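Local coordinates for protein aminotransferase, class III (Deinococcus radiodurans, PDB 3I4J) that probably transfers amino groups from an amino donor to a carbonyl acceptor with the help of pyridoxal phosphate, at residues 87-98 and 269-280; 191-202 and 226-235. The protein carries 1 engineered substitution. All blocks are in the same frame, centred on the assembly; numbering follows the deposited sequence.

Contact 1: 87-98 and 269-280; sequences LPTFRFWAVSGG and PLAGLLAAPQVY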
loop_
_atom_site.group_PDB
_atom_site.type_symbol
_atom_site.label_atom_id
_atom_site.label_comp_id
_atom_site.label_asym_id
_atom_site.label_seq_id
_atom_site.Cartn_x
_atom_site.Cartn_y
_atom_site.Cartn_z
ATOM N N LEU C 87 -15.883 -19.036 -3.712
ATOM C CA LEU C 87 -16.836 -17.935 -3.577
ATOM C C LEU C 87 -17.032 -17.381 -4.988
ATOM O O LEU C 87 -16.866 -16.188 -5.224
ATOM C CB LEU C 87 -16.259 -16.844 -2.665
ATOM C CG LEU C 87 -15.842 -17.284 -1.256
ATOM C CD1 LEU C 87 -15.202 -16.113 -0.517
ATOM C CD2 LEU C 87 -17.069 -17.787 -0.493
ATOM N N PRO C 88 -17.419 -18.248 -5.941
ATOM C CA PRO C 88 -17.630 -17.869 -7.343
ATOM C C PRO C 88 -18.485 -16.649 -7.680
ATOM O O PRO C 88 -18.280 -16.031 -8.724
ATOM C CB PRO C 88 -18.171 -19.157 -7.968
ATOM C CG PRO C 88 -18.908 -19.799 -6.833
ATOM C CD PRO C 88 -17.938 -19.606 -5.692
ATOM N N THR C 89 -19.430 -16.294 -6.818
ATOM C CA THR C 89 -20.295 -15.148 -7.080
ATOM C C THR C 89 -19.848 -13.864 -6.385
ATOM O O THR C 89 -20.435 -12.807 -6.602
ATOM C CB THR C 89 -21.741 -15.419 -6.618
ATOM O OG1 THR C 89 -21.763 -15.550 -5.191
ATOM C CG2 THR C 89 -22.280 -16.697 -7.246
ATOM N N PHE C 90 -18.815 -13.953 -5.553
ATOM C CA PHE C 90 -18.340 -12.786 -4.816
ATOM C C PHE C 90 -17.611 -11.744 -5.664
ATOM O O PHE C 90 -17.044 -12.059 -6.718
ATOM C CB PHE C 90 -17.449 -13.234 -3.648
ATOM C CG PHE C 90 -18.218 -13.767 -2.467
ATOM C CD1 PHE C 90 -19.282 -14.648 -2.648
ATOM C CD2 PHE C 90 -17.867 -13.401 -1.171
ATOM C CE1 PHE C 90 -19.983 -15.157 -1.553
ATOM C CE2 PHE C 90 -18.557 -13.903 -0.068
ATOM C CZ PHE C 90 -19.619 -14.784 -0.260
ATOM N N ARG C 91 -17.637 -10.505 -5.178
ATOM C CA ARG C 91 -17.021 -9.361 -5.847
ATOM C C ARG C 91 -15.680 -9.011 -5.218
ATOM O O ARG C 91 -15.584 -8.841 -4.008
ATOM C CB ARG C 91 -17.953 -8.159 -5.766
ATOM C CG ARG C 91 -19.251 -8.341 -6.537
ATOM C CD ARG C 91 -19.048 -8.096 -8.029
ATOM N NE ARG C 91 -20.298 -8.219 -8.769
ATOM C CZ ARG C 91 -20.538 -7.632 -9.939
ATOM N NH1 ARG C 91 -19.611 -6.869 -10.510
ATOM N NH2 ARG C 91 -21.703 -7.812 -10.539
ATOM N N PHE C 92 -14.664 -8.878 -6.067
ATOM C CA PHE C 92 -13.300 -8.590 -5.645
ATOM C C PHE C 92 -12.934 -7.107 -5.657
ATOM O O PHE C 92 -12.977 -6.445 -6.695
ATOM C CB PHE C 92 -12.325 -9.369 -6.538
ATOM C CG PHE C 92 -10.872 -9.169 -6.185
ATOM C CD1 PHE C 92 -10.409 -9.440 -4.896
ATOM C CD2 PHE C 92 -9.967 -8.720 -7.142
ATOM C CE1 PHE C 92 -9.065 -9.265 -4.572
ATOM C CE2 PHE C 92 -8.621 -8.544 -6.825
ATOM C CZ PHE C 92 -8.170 -8.816 -5.537
ATOM N N TRP C 93 -12.570 -6.605 -4.483
ATOM C CA TRP C 93 -12.150 -5.223 -4.303
ATOM C C TRP C 93 -10.636 -5.304 -4.098
ATOM O O TRP C 93 -10.163 -5.722 -3.039
ATOM C CB TRP C 93 -12.833 -4.627 -3.071
ATOM C CG TRP C 93 -12.297 -3.284 -2.656
ATOM C CD1 TRP C 93 -11.626 -2.988 -1.502
ATOM C CD2 TRP C 93 -12.402 -2.057 -3.385
ATOM N NE1 TRP C 93 -11.309 -1.651 -1.465
ATOM C CE2 TRP C 93 -11.774 -1.055 -2.610
ATOM C CE3 TRP C 93 -12.971 -1.705 -4.619
ATOM C CZ2 TRP C 93 -11.698 0.280 -3.027
ATOM C CZ3 TRP C 93 -12.896 -0.375 -5.035
ATOM C CH2 TRP C 93 -12.263 0.601 -4.238
ATOM N N ALA C 94 -9.886 -4.916 -5.125
ATOM C CA ALA C 94 -8.433 -4.992 -5.078
ATOM C C ALA C 94 -7.777 -3.753 -4.487
ATOM O O ALA C 94 -8.174 -2.629 -4.784
ATOM C CB ALA C 94 -7.882 -5.238 -6.492
ATOM N N VAL C 95 -6.780 -3.979 -3.639
ATOM C CA VAL C 95 -6.008 -2.898 -3.035
ATOM C C VAL C 95 -4.538 -3.324 -2.995
ATOM O O VAL C 95 -4.180 -4.389 -3.516
ATOM C CB VAL C 95 -6.513 -2.525 -1.613
ATOM C CG1 VAL C 95 -7.888 -1.882 -1.709
ATOM C CG2 VAL C 95 -6.546 -3.751 -0.713
ATOM N N SER C 96 -3.683 -2.509 -2.383
ATOM C CA SER C 96 -2.256 -2.811 -2.349
ATOM C C SER C 96 -1.737 -3.512 -1.097
ATOM O O SER C 96 -0.699 -4.170 -1.149
ATOM C CB SER C 96 -1.447 -1.527 -2.562
ATOM O OG SER C 96 -1.785 -0.907 -3.788
ATOM N N GLY C 97 -2.441 -3.371 0.023
ATOM C CA GLY C 97 -1.978 -4.006 1.246
ATOM C C GLY C 97 -3.073 -4.537 2.153
ATOM O O GLY C 97 -4.244 -4.180 2.014
ATOM N N GLY C 98 -2.677 -5.386 3.095
ATOM C CA GLY C 98 -3.626 -5.976 4.019
ATOM C C GLY C 98 -4.391 -4.981 4.866
ATOM O O GLY C 98 -5.585 -5.148 5.097
ATOM N N PRO C 269 2.743 -5.862 -4.573
ATOM C CA PRO C 269 1.927 -5.445 -3.427
ATOM C C PRO C 269 0.460 -5.554 -3.835
ATOM O O PRO C 269 -0.079 -4.661 -4.495
ATOM C CB PRO C 269 2.352 -3.991 -3.202
ATOM C CG PRO C 269 3.711 -3.909 -3.868
ATOM C CD PRO C 269 3.518 -4.729 -5.101
ATOM N N LEU C 270 -0.169 -6.655 -3.449
ATOM C CA LEU C 270 -1.560 -6.913 -3.784
ATOM C C LEU C 270 -2.306 -7.508 -2.587
ATOM O O LEU C 270 -1.776 -8.355 -1.860
ATOM C CB LEU C 270 -1.625 -7.890 -4.965
ATOM C CG LEU C 270 -3.013 -8.251 -5.499
ATOM C CD1 LEU C 270 -3.618 -7.047 -6.186
ATOM C CD2 LEU C 270 -2.901 -9.408 -6.481
ATOM N N ALA C 271 -3.534 -7.043 -2.400
ATOM C CA ALA C 271 -4.414 -7.488 -1.324
ATOM C C ALA C 271 -5.827 -7.151 -1.780
ATOM O O ALA C 271 -6.025 -6.627 -2.876
ATOM C CB ALA C 271 -4.089 -6.742 -0.029
ATOM N N GLY C 272 -6.814 -7.437 -0.944
ATOM C CA GLY C 272 -8.170 -7.125 -1.338
ATOM C C GLY C 272 -9.184 -7.891 -0.530
ATOM O O GLY C 272 -8.840 -8.549 0.448
ATOM N N LEU C 273 -10.441 -7.789 -0.932
ATOM C CA LEU C 273 -11.503 -8.502 -0.245
ATOM C C LEU C 273 -12.496 -9.034 -1.260
ATOM O O LEU C 273 -12.572 -8.551 -2.393
ATOM C CB LEU C 273 -12.206 -7.586 0.767
ATOM C CG LEU C 273 -12.884 -6.293 0.310
ATOM C CD1 LEU C 273 -14.211 -6.609 -0.373
ATOM C CD2 LEU C 273 -13.127 -5.399 1.516
ATOM N N LEU C 274 -13.227 -10.064 -0.854
ATOM C CA LEU C 274 -14.256 -10.664 -1.696
ATOM C C LEU C 274 -15.532 -10.476 -0.903
ATOM O O LEU C 274 -15.616 -10.907 0.250
ATOM C CB LEU C 274 -13.984 -12.154 -1.923
ATOM C CG LEU C 274 -12.878 -12.508 -2.924
ATOM C CD1 LEU C 274 -12.540 -13.995 -2.812
ATOM C CD2 LEU C 274 -13.336 -12.157 -4.343
ATOM N N ALA C 275 -16.507 -9.801 -1.504
ATOM C CA ALA C 275 -17.777 -9.534 -0.841
ATOM C C ALA C 275 -18.932 -10.287 -1.481
ATOM O O ALA C 275 -18.994 -10.437 -2.701
ATOM C CB ALA C 275 -18.063 -8.038 -0.853
ATOM N N ALA C 276 -19.854 -10.756 -0.647
ATOM C CA ALA C 276 -21.020 -11.483 -1.133
ATOM C C ALA C 276 -21.825 -10.549 -2.037
ATOM O O ALA C 276 -21.885 -9.346 -1.791
ATOM C CB ALA C 276 -21.872 -11.935 0.049
ATOM N N PRO C 277 -22.458 -11.095 -3.093
ATOM C CA PRO C 277 -23.263 -10.305 -4.037
ATOM C C PRO C 277 -24.238 -9.355 -3.341
ATOM O O PRO C 277 -24.379 -8.198 -3.733
ATOM C CB PRO C 277 -23.998 -11.372 -4.845
ATOM C CG PRO C 277 -23.043 -12.496 -4.861
ATOM C CD PRO C 277 -22.509 -12.526 -3.440
ATOM N N GLN C 278 -24.907 -9.858 -2.311
ATOM C CA GLN C 278 -25.872 -9.078 -1.536
ATOM C C GLN C 278 -25.247 -7.800 -0.978
ATOM O O GLN C 278 -25.843 -6.725 -1.030
ATOM C CB GLN C 278 -26.404 -9.935 -0.382
ATOM C CG GLN C 278 -27.086 -9.172 0.740
ATOM C CD GLN C 278 -28.486 -8.723 0.387
ATOM O OE1 GLN C 278 -28.683 -7.910 -0.518
ATOM N NE2 GLN C 278 -29.473 -9.253 1.103
ATOM N N VAL C 279 -24.045 -7.926 -0.430
ATOM C CA VAL C 279 -23.352 -6.781 0.140
ATOM C C VAL C 279 -22.937 -5.800 -0.960
ATOM O O VAL C 279 -23.132 -4.592 -0.828
ATOM C CB VAL C 279 -22.113 -7.236 0.929
ATOM C CG1 VAL C 279 -21.357 -6.025 1.460
ATOM C CG2 VAL C 279 -22.548 -8.144 2.082
ATOM N N TYR C 280 -22.375 -6.326 -2.042
ATOM C CA TYR C 280 -21.949 -5.493 -3.169
ATOM C C TYR C 280 -23.129 -4.715 -3.756
ATOM O O TYR C 280 -23.059 -3.499 -3.939
ATOM C CB TYR C 280 -21.327 -6.365 -4.266
ATOM C CG TYR C 280 -21.001 -5.622 -5.544
ATOM C CD1 TYR C 280 -20.030 -4.621 -5.565
ATOM C CD2 TYR C 280 -21.660 -5.926 -6.738
ATOM C CE1 TYR C 280 -19.721 -3.936 -6.740
ATOM C CE2 TYR C 280 -21.361 -5.245 -7.920
ATOM C CZ TYR C 280 -20.391 -4.252 -7.912
ATOM O OH TYR C 280 -20.104 -3.571 -9.072
HETATM O O HOH W 1 -1.927 -3.142 -6.189
HETATM O O HOH W 2 -0.225 -6.795 0.006
#

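Contact 2: 191-202 and 226-235; sequences VAAFMAEPVVGA and IIFIADEVMS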
loop_
_atom_site.group_PDB
_atom_site.type_symbol
_atom_site.label_atom_id
_atom_site.label_comp_id
_atom_site.label_asym_id
_atom_site.label_seq_id
_atom_site.Cartn_x
_atom_site.Cartn_y
_atom_site.Cartn_z
ATOM N N VAL C 191 -24.900 -3.783 16.545
ATOM C CA VAL C 191 -23.741 -4.429 15.928
ATOM C C VAL C 191 -23.765 -4.541 14.408
ATOM O O VAL C 191 -24.738 -5.003 13.812
ATOM C CB VAL C 191 -23.529 -5.841 16.515
ATOM C CG1 VAL C 191 -22.278 -6.477 15.922
ATOM C CG2 VAL C 191 -23.418 -5.752 18.021
ATOM N N ALA C 192 -22.659 -4.140 13.787
ATOM C CA ALA C 192 -22.541 -4.192 12.341
ATOM C C ALA C 192 -21.857 -5.460 11.848
ATOM O O ALA C 192 -22.234 -6.017 10.820
ATOM C CB ALA C 192 -21.775 -2.964 11.836
ATOM N N ALA C 193 -20.851 -5.931 12.576
ATOM C CA ALA C 193 -20.130 -7.112 12.116
ATOM C C ALA C 193 -19.308 -7.812 13.182
ATOM O O ALA C 193 -19.176 -7.337 14.309
ATOM C CB ALA C 193 -19.200 -6.716 10.952
ATOM N N PHE C 194 -18.776 -8.964 12.791
ATOM C CA PHE C 194 -17.883 -9.760 13.620
ATOM C C PHE C 194 -16.750 -10.122 12.682
ATOM O O PHE C 194 -16.980 -10.720 11.623
ATOM C CB PHE C 194 -18.539 -11.049 14.123
ATOM C CG PHE C 194 -17.557 -12.021 14.732
ATOM C CD1 PHE C 194 -16.775 -11.650 15.824
ATOM C CD2 PHE C 194 -17.384 -13.290 14.187
ATOM C CE1 PHE C 194 -15.830 -12.529 16.366
ATOM C CE2 PHE C 194 -16.444 -14.174 14.722
ATOM C CZ PHE C 194 -15.666 -13.790 15.812
ATOM N N MET C 195 -15.532 -9.744 13.056
ATOM C CA MET C 195 -14.365 -10.034 12.238
ATOM C C MET C 195 -13.380 -10.897 13.020
ATOM O O MET C 195 -13.105 -10.635 14.193
ATOM C CB MET C 195 -13.687 -8.721 11.792
ATOM C CG MET C 195 -12.471 -8.914 10.874
ATOM S SD MET C 195 -11.852 -7.356 10.123
ATOM C CE MET C 195 -11.414 -6.431 11.567
ATOM N N ALA C 196 -12.856 -11.932 12.368
ATOM C CA ALA C 196 -11.894 -12.819 13.008
ATOM C C ALA C 196 -10.992 -13.533 12.012
ATOM O O ALA C 196 -11.367 -13.748 10.859
ATOM C CB ALA C 196 -12.625 -13.859 13.865
ATOM N N GLU C 197 -9.789 -13.884 12.467
ATOM C CA GLU C 197 -8.848 -14.646 11.650
ATOM C C GLU C 197 -9.290 -16.081 11.928
ATOM O O GLU C 197 -9.363 -16.479 13.086
ATOM C CB GLU C 197 -7.415 -14.513 12.169
ATOM C CG GLU C 197 -6.807 -13.127 12.153
ATOM C CD GLU C 197 -5.471 -13.098 12.880
ATOM O OE1 GLU C 197 -5.465 -13.020 14.128
ATOM O OE2 GLU C 197 -4.430 -13.175 12.203
ATOM N N PRO C 198 -9.584 -16.873 10.886
ATOM C CA PRO C 198 -10.008 -18.253 11.157
ATOM C C PRO C 198 -8.971 -18.969 12.027
ATOM O O PRO C 198 -9.308 -19.658 12.996
ATOM C CB PRO C 198 -10.127 -18.855 9.759
ATOM C CG PRO C 198 -10.569 -17.676 8.932
ATOM C CD PRO C 198 -9.652 -16.568 9.448
ATOM N N VAL C 199 -7.705 -18.808 11.656
ATOM C CA VAL C 199 -6.586 -19.375 12.399
ATOM C C VAL C 199 -5.768 -18.133 12.723
ATOM O O VAL C 199 -5.430 -17.363 11.823
ATOM C CB VAL C 199 -5.758 -20.351 11.533
ATOM C CG1 VAL C 199 -4.518 -20.803 12.289
ATOM C CG2 VAL C 199 -6.609 -21.560 11.164
ATOM N N VAL C 200 -5.483 -17.928 14.003
ATOM C CA VAL C 200 -4.744 -16.752 14.451
ATOM C C VAL C 200 -3.292 -16.711 13.992
ATOM O O VAL C 200 -2.624 -17.740 13.892
ATOM C CB VAL C 200 -4.797 -16.628 15.992
ATOM C CG1 VAL C 200 -4.017 -15.403 16.457
ATOM C CG2 VAL C 200 -6.251 -16.526 16.445
ATOM N N GLY C 201 -2.816 -15.500 13.718
ATOM C CA GLY C 201 -1.450 -15.317 13.269
ATOM C C GLY C 201 -0.481 -14.978 14.386
ATOM O O GLY C 201 -0.464 -15.626 15.431
ATOM N N ALA C 202 0.322 -13.944 14.158
ATOM C CA ALA C 202 1.334 -13.494 15.109
ATOM C C ALA C 202 0.879 -13.310 16.556
ATOM O O ALA C 202 1.598 -13.687 17.479
ATOM C CB ALA C 202 1.964 -12.200 14.601
ATOM N N ILE C 226 -25.774 -9.734 11.336
ATOM C CA ILE C 226 -24.502 -9.011 11.259
ATOM C C ILE C 226 -23.589 -9.594 10.181
ATOM O O ILE C 226 -23.718 -10.756 9.798
ATOM C CB ILE C 226 -23.753 -9.008 12.621
ATOM C CG1 ILE C 226 -23.336 -10.432 13.010
ATOM C CG2 ILE C 226 -24.645 -8.365 13.688
ATOM C CD1 ILE C 226 -22.438 -10.508 14.244
ATOM N N ILE C 227 -22.676 -8.768 9.681
ATOM C CA ILE C 227 -21.742 -9.183 8.641
ATOM C C ILE C 227 -20.587 -9.985 9.236
ATOM O O ILE C 227 -19.934 -9.535 10.176
ATOM C CB ILE C 227 -21.156 -7.946 7.904
ATOM C CG1 ILE C 227 -22.267 -7.206 7.147
ATOM C CG2 ILE C 227 -20.053 -8.375 6.946
ATOM C CD1 ILE C 227 -22.861 -7.993 6.000
ATOM N N PHE C 228 -20.346 -11.172 8.690
ATOM C CA PHE C 228 -19.256 -12.019 9.157
ATOM C C PHE C 228 -18.056 -11.778 8.237
ATOM O O PHE C 228 -18.094 -12.062 7.032
ATOM C CB PHE C 228 -19.697 -13.490 9.136
ATOM C CG PHE C 228 -18.622 -14.475 9.527
ATOM C CD1 PHE C 228 -17.541 -14.096 10.324
ATOM C CD2 PHE C 228 -18.723 -15.805 9.129
ATOM C CE1 PHE C 228 -16.582 -15.034 10.715
ATOM C CE2 PHE C 228 -17.772 -16.746 9.514
ATOM C CZ PHE C 228 -16.699 -16.361 10.310
ATOM N N ILE C 229 -17.000 -11.206 8.810
ATOM C CA ILE C 229 -15.792 -10.905 8.050
ATOM C C ILE C 229 -14.692 -11.877 8.443
ATOM O O ILE C 229 -14.355 -11.987 9.615
ATOM C CB ILE C 229 -15.287 -9.469 8.341
ATOM C CG1 ILE C 229 -16.393 -8.448 8.049
ATOM C CG2 ILE C 229 -14.061 -9.167 7.486
ATOM C CD1 ILE C 229 -16.075 -7.033 8.529
ATOM N N ALA C 230 -14.144 -12.592 7.464
ATOM C CA ALA C 230 -13.059 -13.523 7.731
ATOM C C ALA C 230 -11.754 -12.851 7.318
ATOM O O ALA C 230 -11.559 -12.529 6.143
ATOM C CB ALA C 230 -13.246 -14.809 6.945
ATOM N N ASP C 231 -10.880 -12.623 8.293
ATOM C CA ASP C 231 -9.587 -12.003 8.027
ATOM C C ASP C 231 -8.636 -13.130 7.650
ATOM O O ASP C 231 -8.087 -13.818 8.518
ATOM C CB ASP C 231 -9.077 -11.272 9.274
ATOM C CG ASP C 231 -7.733 -10.596 9.044
ATOM O OD1 ASP C 231 -7.076 -10.911 8.037
ATOM O OD2 ASP C 231 -7.326 -9.764 9.879
ATOM N N GLU C 232 -8.466 -13.327 6.345
ATOM C CA GLU C 232 -7.604 -14.380 5.819
ATOM C C GLU C 232 -6.308 -13.810 5.253
ATOM O O GLU C 232 -5.650 -14.454 4.437
ATOM C CB GLU C 232 -8.338 -15.156 4.721
ATOM C CG GLU C 232 -9.610 -15.849 5.199
ATOM C CD GLU C 232 -9.457 -17.355 5.354
ATOM O OE1 GLU C 232 -8.319 -17.868 5.259
ATOM O OE2 GLU C 232 -10.486 -18.032 5.577
ATOM N N VAL C 233 -5.936 -12.610 5.691
ATOM C CA VAL C 233 -4.717 -11.995 5.174
ATOM C C VAL C 233 -3.512 -12.920 5.328
ATOM O O VAL C 233 -2.643 -12.964 4.461
ATOM C CB VAL C 233 -4.433 -10.637 5.862
ATOM C CG1 VAL C 233 -3.095 -10.083 5.399
ATOM C CG2 VAL C 233 -5.543 -9.648 5.518
ATOM N N MET C 234 -3.462 -13.673 6.420
ATOM C CA MET C 234 -2.345 -14.583 6.631
ATOM C C MET C 234 -2.695 -16.050 6.409
ATOM O O MET C 234 -1.867 -16.823 5.926
ATOM C CB MET C 234 -1.791 -14.418 8.044
ATOM C CG MET C 234 -0.569 -15.269 8.312
ATOM S SD MET C 234 0.091 -15.010 9.970
ATOM C CE MET C 234 0.300 -13.189 9.935
ATOM N N SER C 235 -3.926 -16.421 6.745
ATOM C CA SER C 235 -4.379 -17.807 6.637
ATOM C C SER C 235 -4.933 -18.243 5.290
ATOM O O SER C 235 -5.170 -19.438 5.077
ATOM C CB SER C 235 -5.453 -18.072 7.691
ATOM O OG SER C 235 -6.614 -17.300 7.415
#

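Contact 1: 87-98 and 269-280
Arg91, Trp93 and Val95 pair with Ala275, Leu273 and Ala271 as strands 91-95 and 271-275 run antiparallel, their axes 165° apart, each pair closed by two backbone hydrogen bonds. Between them the non-hydrogen-bonded pair Ala94 and Gly272 brings its CA atoms to 4.3 Å; a CB on Gly272 would strike Trp93 O and Phe92 CE1. At the far end the CB of Ala271 nests 3.3 Å from Gly97 C, and a water donates to Ser96 O and, weakly, to Leu270 O.

Arg91 bends after CG (chi2 -80°), which brings the face of its guanidinium over Tyr280 CE2, at the rim of the ring. Arg91 CZ comes within 3.2 Å of Tyr280 CE2, the two planes are 25° apart, and Arg91 CG makes a CH-pi contact on the same ring, 3.7 Å from its centroid. Arg91 NH1 then bonds to Val4 O of the second subunit, whose Phe5 meets Tyr280 edge-to-face. The Phe90 ring is clasped on both faces: Ala276 CA sits 3.5 Å from its centroid, almost on the ring normal, while Leu87 CB lies near the rim of the opposite face and Leu274 O stands at the edge. Trp93 CB lies 3.6 Å from Leu273 CD1 and the indole edge rests against Leu273 CG, before the ring leads away to Ser104. On the other face of the sheet, Phe92 CB meets Leu274 CD2 at 3.7 Å. Strand 271-275 runs antiparallel to both neighbours, 256-259 and the chain's outermost strand 91-95, as does the one reversed strand in the seven-stranded mixed sheet of the large domain of fold type I pyridoxal-phosphate enzymes.

Contact 2: 191-202 and 226-235
Phe194 and Phe228 both hold CG anti to the backbone N (chi1 168° and 177°), and from neighbouring strands their rings therefore run alongside each other in the same direction, with Phe194 CD2 3.9 Å from Phe228 CD1. The carbonyl oxygen of Phe194 stands at the edge of the Phe228 ring, in its plane, and also accepts from Ile229 N at 2.9 Å. On the other face of the sheet Met195 lays CG against Ile229 CG2 at 3.8 Å, and Ala193 CB packs on Ile227 CB.

The strands 191-196 and 227-231 are parallel and adjacent, joined through helix 213-224 as a beta-alpha-beta unit; the two phenylalanines face that helix, while Ala193 and Ile227 face helix 98-115. Asp231 OD1 accepts from Val233 N at 3.1 Å, an Asx turn.

Pro198 CG presses on Glu232 OE2 at 3.4 Å. This buried carboxylate takes Ser235 OG on Glu232 OE1 at 2.8 Å, from well above its plane, and the backbone amides of Ala245 and Leu246 on OE1 and OE2. With an alanine here, the two amides and the serine hydroxyl would probably lose their acceptor and a gap would open beside Pro198. Further along, Met234 SD lies 3.7 Å from Gly201 CA, where a CB on the glycine would collide with the sulfur.

Overall arrangement
Both contacts belong to one seven-stranded mixed sheet, with strand 256-259 lying between the pair of contact 1 and that of contact 2; in sequence, contact 2 is nested inside the loop closed by contact 1. Both are largely buried, but contact 1 includes strand 91-95, outermost within this chain, and reaches the second subunit, whereas contact 2 lies within the sheet interior and touches no other chain. Their chemistry follows: antiparallel pairing, with an arginine laid on a tyrosine at the interface, against parallel pairing, with aromatic and aliphatic packing and a buried carboxylate. Their centres are 14 Å apart, and they meet where Val279 CG2 packs 3.9 Å from Ile227 CD1.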